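PDB 3G9K: capsule biosynthesis protein CapD proenzyme from Bacillus anthracis, which cleaves the poly-gamma-D-glutamate capsule and transfers it, through a new amide bond, to meso-diaminopimelic acid of the peptidoglycan, also releasing shorter capsule from the cell surface. Local coordinates for residues I99-Y110 against I208-V218. Residues are numbered along the deposited sequence; the frame is centred on the assembly and turned at random.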
loop_
_atom_site.group_PDB
_atom_site.type_symbol
_atom_site.label_atom_id
_atom_site.label_comp_id
_atom_site.label_asym_id
_atom_site.label_seq_id
_atom_site.Cartn_x
_atom_site.Cartn_y
_atom_site.Cartn_z
ATOM N N ILE A 99 3.181 16.133 11.309
ATOM C CA ILE A 99 1.961 15.289 11.203
ATOM C C ILE A 99 1.012 15.961 10.231
ATOM O O ILE A 99 0.811 17.180 10.313
ATOM C CB ILE A 99 1.299 15.093 12.571
ATOM C CG1 ILE A 99 2.260 14.403 13.526
ATOM C CG2 ILE A 99 -0.039 14.322 12.448
ATOM C CD1 ILE A 99 1.810 14.312 14.967
ATOM N N GLY A 100 0.466 15.192 9.287
ATOM C CA GLY A 100 -0.413 15.724 8.229
ATOM C C GLY A 100 -1.843 15.561 8.682
ATOM O O GLY A 100 -2.100 14.789 9.608
ATOM N N VAL A 101 -2.779 16.312 8.105
ATOM C CA VAL A 101 -4.189 16.136 8.497
ATOM C C VAL A 101 -4.625 14.762 7.959
ATOM O O VAL A 101 -4.541 14.529 6.760
ATOM C CB VAL A 101 -5.091 17.246 7.936
ATOM C CG1 VAL A 101 -6.542 16.960 8.318
ATOM C CG2 VAL A 101 -4.638 18.609 8.461
ATOM N N PRO A 102 -5.039 13.833 8.817
ATOM C CA PRO A 102 -5.398 12.469 8.309
ATOM C C PRO A 102 -6.543 12.430 7.327
ATOM O O PRO A 102 -7.565 13.125 7.549
ATOM C CB PRO A 102 -5.735 11.713 9.601
ATOM C CG PRO A 102 -5.130 12.474 10.631
ATOM C CD PRO A 102 -5.152 13.882 10.268
ATOM N N GLY A 103 -6.359 11.651 6.244
ATOM C CA GLY A 103 -7.309 11.534 5.185
ATOM C C GLY A 103 -8.151 10.279 5.132
ATOM O O GLY A 103 -9.188 10.283 4.442
ATOM N N PHE A 104 -7.723 9.230 5.853
ATOM C CA PHE A 104 -8.355 7.917 5.825
ATOM C C PHE A 104 -9.908 7.956 5.988
ATOM O O PHE A 104 -10.659 7.426 5.127
ATOM C CB PHE A 104 -7.743 7.057 6.956
ATOM C CG PHE A 104 -8.205 5.630 6.952
ATOM C CD1 PHE A 104 -9.396 5.265 7.595
ATOM C CD2 PHE A 104 -7.453 4.638 6.350
ATOM C CE1 PHE A 104 -9.849 3.950 7.608
ATOM C CE2 PHE A 104 -7.899 3.308 6.352
ATOM C CZ PHE A 104 -9.103 2.977 7.011
ATOM N N VAL A 105 -10.374 8.524 7.107
ATOM C CA VAL A 105 -11.812 8.560 7.438
ATOM C C VAL A 105 -12.652 9.281 6.346
ATOM O O VAL A 105 -13.690 8.747 5.896
ATOM C CB VAL A 105 -12.031 9.105 8.848
ATOM C CG1 VAL A 105 -13.535 9.353 9.136
ATOM C CG2 VAL A 105 -11.426 8.126 9.864
ATOM N N ALA A 106 -12.183 10.452 5.912
ATOM C CA ALA A 106 -12.766 11.211 4.779
ATOM C C ALA A 106 -12.738 10.440 3.445
ATOM O O ALA A 106 -13.731 10.462 2.681
ATOM C CB ALA A 106 -12.084 12.549 4.609
ATOM N N GLY A 107 -11.640 9.733 3.174
ATOM C CA GLY A 107 -11.525 8.877 2.002
ATOM C C GLY A 107 -12.569 7.798 1.938
ATOM O O GLY A 107 -13.254 7.654 0.934
HETATM N N MSE A 108 -12.655 7.037 3.032
HETATM C CA MSE A 108 -13.607 5.933 3.119
HETATM C C MSE A 108 -15.046 6.432 2.994
HETATM O O MSE A 108 -15.863 5.810 2.289
HETATM C CB MSE A 108 -13.422 5.156 4.430
HETATM C CG MSE A 108 -12.065 4.438 4.574
HETATM SE SE MSE A 108 -11.654 3.238 3.097
HETATM C CE MSE A 108 -10.032 3.999 2.423
ATOM N N GLU A 109 -15.369 7.574 3.638
ATOM C CA GLU A 109 -16.723 8.102 3.516
ATOM C C GLU A 109 -17.040 8.561 2.097
ATOM O O GLU A 109 -18.143 8.303 1.607
ATOM C CB GLU A 109 -16.994 9.247 4.477
ATOM C CG GLU A 109 -18.436 9.791 4.358
ATOM C CD GLU A 109 -18.788 10.647 5.533
ATOM O OE1 GLU A 109 -18.981 10.092 6.631
ATOM O OE2 GLU A 109 -18.826 11.866 5.356
ATOM N N TYR A 110 -16.107 9.262 1.460
ATOM C CA TYR A 110 -16.234 9.688 0.064
ATOM C C TYR A 110 -16.398 8.514 -0.910
ATOM O O TYR A 110 -17.235 8.527 -1.814
ATOM C CB TYR A 110 -15.024 10.512 -0.374
ATOM C CG TYR A 110 -15.175 11.061 -1.780
ATOM C CD1 TYR A 110 -14.980 10.243 -2.896
ATOM C CD2 TYR A 110 -15.567 12.394 -1.995
ATOM C CE1 TYR A 110 -15.170 10.727 -4.168
ATOM C CE2 TYR A 110 -15.749 12.890 -3.282
ATOM C CZ TYR A 110 -15.552 12.053 -4.345
ATOM O OH TYR A 110 -15.740 12.530 -5.621
ATOM N N ILE A 208 -2.374 20.921 15.479
ATOM C CA ILE A 208 -3.030 21.218 14.240
ATOM C C ILE A 208 -4.328 21.905 14.609
ATOM O O ILE A 208 -4.995 21.479 15.556
ATOM C CB ILE A 208 -3.313 19.961 13.387
ATOM C CG1 ILE A 208 -1.996 19.343 12.894
ATOM C CG2 ILE A 208 -4.142 20.353 12.158
ATOM C CD1 ILE A 208 -2.186 18.009 12.057
ATOM N N SER A 209 -4.657 22.987 13.905
ATOM C CA SER A 209 -5.867 23.754 14.222
ATOM C C SER A 209 -7.125 22.967 13.888
ATOM O O SER A 209 -7.142 22.160 12.966
ATOM C CB SER A 209 -5.921 25.087 13.500
ATOM O OG SER A 209 -6.092 24.925 12.117
ATOM N N LEU A 210 -8.178 23.229 14.646
ATOM C CA LEU A 210 -9.498 22.647 14.340
ATOM C C LEU A 210 -9.917 23.020 12.918
ATOM O O LEU A 210 -10.496 22.199 12.217
ATOM C CB LEU A 210 -10.539 23.092 15.381
ATOM C CG LEU A 210 -10.359 22.579 16.813
ATOM C CD1 LEU A 210 -11.411 23.221 17.700
ATOM C CD2 LEU A 210 -10.445 21.054 16.844
ATOM N N GLU A 211 -9.539 24.213 12.459
ATOM C CA GLU A 211 -9.808 24.656 11.109
ATOM C C GLU A 211 -9.139 23.752 10.033
ATOM O O GLU A 211 -9.756 23.425 9.026
ATOM C CB GLU A 211 -9.325 26.121 10.907
ATOM C CG GLU A 211 -10.171 27.227 11.626
ATOM C CD GLU A 211 -10.045 27.271 13.144
ATOM O OE1 GLU A 211 -9.075 26.719 13.694
ATOM O OE2 GLU A 211 -10.915 27.923 13.809
ATOM N N ASP A 212 -7.861 23.409 10.215
ATOM C CA ASP A 212 -7.164 22.558 9.244
ATOM C C ASP A 212 -7.788 21.163 9.246
ATOM O O ASP A 212 -7.928 20.523 8.230
ATOM C CB ASP A 212 -5.685 22.393 9.591
ATOM C CG ASP A 212 -4.815 23.505 9.062
ATOM O OD1 ASP A 212 -5.231 24.183 8.094
ATOM O OD2 ASP A 212 -3.711 23.672 9.621
ATOM N N ILE A 213 -8.129 20.662 10.418
ATOM C CA ILE A 213 -8.725 19.329 10.538
ATOM C C ILE A 213 -10.074 19.271 9.815
ATOM O O ILE A 213 -10.324 18.348 9.028
ATOM C CB ILE A 213 -8.833 18.907 12.013
ATOM C CG1 ILE A 213 -7.416 18.751 12.600
ATOM C CG2 ILE A 213 -9.637 17.594 12.151
ATOM C CD1 ILE A 213 -7.351 18.707 14.112
ATOM N N LYS A 214 -10.897 20.256 10.019
ATOM C CA LYS A 214 -12.239 20.277 9.416
ATOM C C LYS A 214 -12.190 20.512 7.934
ATOM O O LYS A 214 -13.087 20.065 7.188
ATOM C CB LYS A 214 -13.086 21.405 10.071
ATOM C CG LYS A 214 -14.586 21.326 9.741
ATOM C CD LYS A 214 -15.431 22.373 10.456
ATOM C CE LYS A 214 -16.841 22.389 9.809
ATOM N NZ LYS A 214 -17.665 23.574 10.218
ATOM N N GLY A 215 -11.133 21.197 7.480
ATOM C CA GLY A 215 -11.021 21.584 6.113
ATOM C C GLY A 215 -10.473 20.520 5.187
ATOM O O GLY A 215 -10.272 20.786 4.003
ATOM N N TYR A 216 -10.217 19.339 5.718
ATOM C CA TYR A 216 -9.662 18.269 4.919
ATOM C C TYR A 216 -10.601 17.932 3.763
ATOM O O TYR A 216 -11.796 17.792 3.965
ATOM C CB TYR A 216 -9.419 16.999 5.745
ATOM C CG TYR A 216 -8.778 15.941 4.837
ATOM C CD1 TYR A 216 -9.548 15.032 4.124
ATOM C CD2 TYR A 216 -7.386 15.929 4.634
ATOM C CE1 TYR A 216 -8.964 14.098 3.265
ATOM C CE2 TYR A 216 -6.793 14.992 3.766
ATOM C CZ TYR A 216 -7.582 14.100 3.081
ATOM O OH TYR A 216 -7.020 13.201 2.207
ATOM N N LYS A 217 -10.041 17.776 2.564
ATOM C CA LYS A 217 -10.800 17.344 1.377
ATOM C C LYS A 217 -10.080 16.240 0.601
ATOM O O LYS A 217 -8.867 16.332 0.344
ATOM C CB LYS A 217 -11.026 18.516 0.428
ATOM C CG LYS A 217 -11.927 19.621 1.014
ATOM C CD LYS A 217 -13.327 19.100 1.390
ATOM C CE LYS A 217 -14.128 20.124 2.198
ATOM N NZ LYS A 217 -15.105 19.460 3.124
ATOM N N VAL A 218 -10.835 15.206 0.250
ATOM C CA VAL A 218 -10.371 14.162 -0.679
ATOM C C VAL A 218 -10.200 14.723 -2.087
ATOM O O VAL A 218 -10.867 15.687 -2.438
ATOM C CB VAL A 218 -11.370 12.993 -0.735
ATOM C CG1 VAL A 218 -10.946 12.002 -1.741
ATOM C CG2 VAL A 218 -11.466 12.338 0.620
#
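Tyr-216 lays one face of its ring over the turn that leads into helix 104-115, and Gly-103, lacking a side chain, lets it come close: CA of Gly-103 lies 3.3 Å from CZ of Tyr-216. Pro-102 O is over the same face, offset toward the rim, while CB of Ala-106 reaches CD1 of Tyr-216 obliquely at 3.6 Å. On one flank, Val-218 sets CG2 against the first helical turn, 3.6 Å from Ala-106 O, and also meets CB of Tyr-110. On the other, both methyls of Val-101 lie 3.8 Å from Asp-212 O, midway along helix 210-214. A chi1 of 177° puts CG1 anti to the backbone N, 3.9 Å from CB of Tyr-216, and leaves CG2 facing CG2 of Ile-208 at 4.1 Å and, as near, CB of Asp-212. Further along, CD1 of Ile-208 touches Ile-99 O at 3.6 Å.

Around this, polar bonds hold the parts. Within 208-218, Ser-209 N-caps helix 210-214, its OG accepting from Asp-212 N at 3.0 Å. Outside, Tyr-194 OH bridges Pro-102 O and Ala-106 N, and Asn-36 of the other chain binds Gly-100 N through OD1. No hydrogen bond links the two segments directly: in this one of the two chains of a gamma-glutamyltransferase-family enzyme, a helix start meets a short helix and its exit loop by van der Waals packing of methyls and a tyrosine ring, much of it against backbone carbonyls, while Asp-212 OD2 and Tyr-216 OH bond to Tyr-90 N and Arg-85 O.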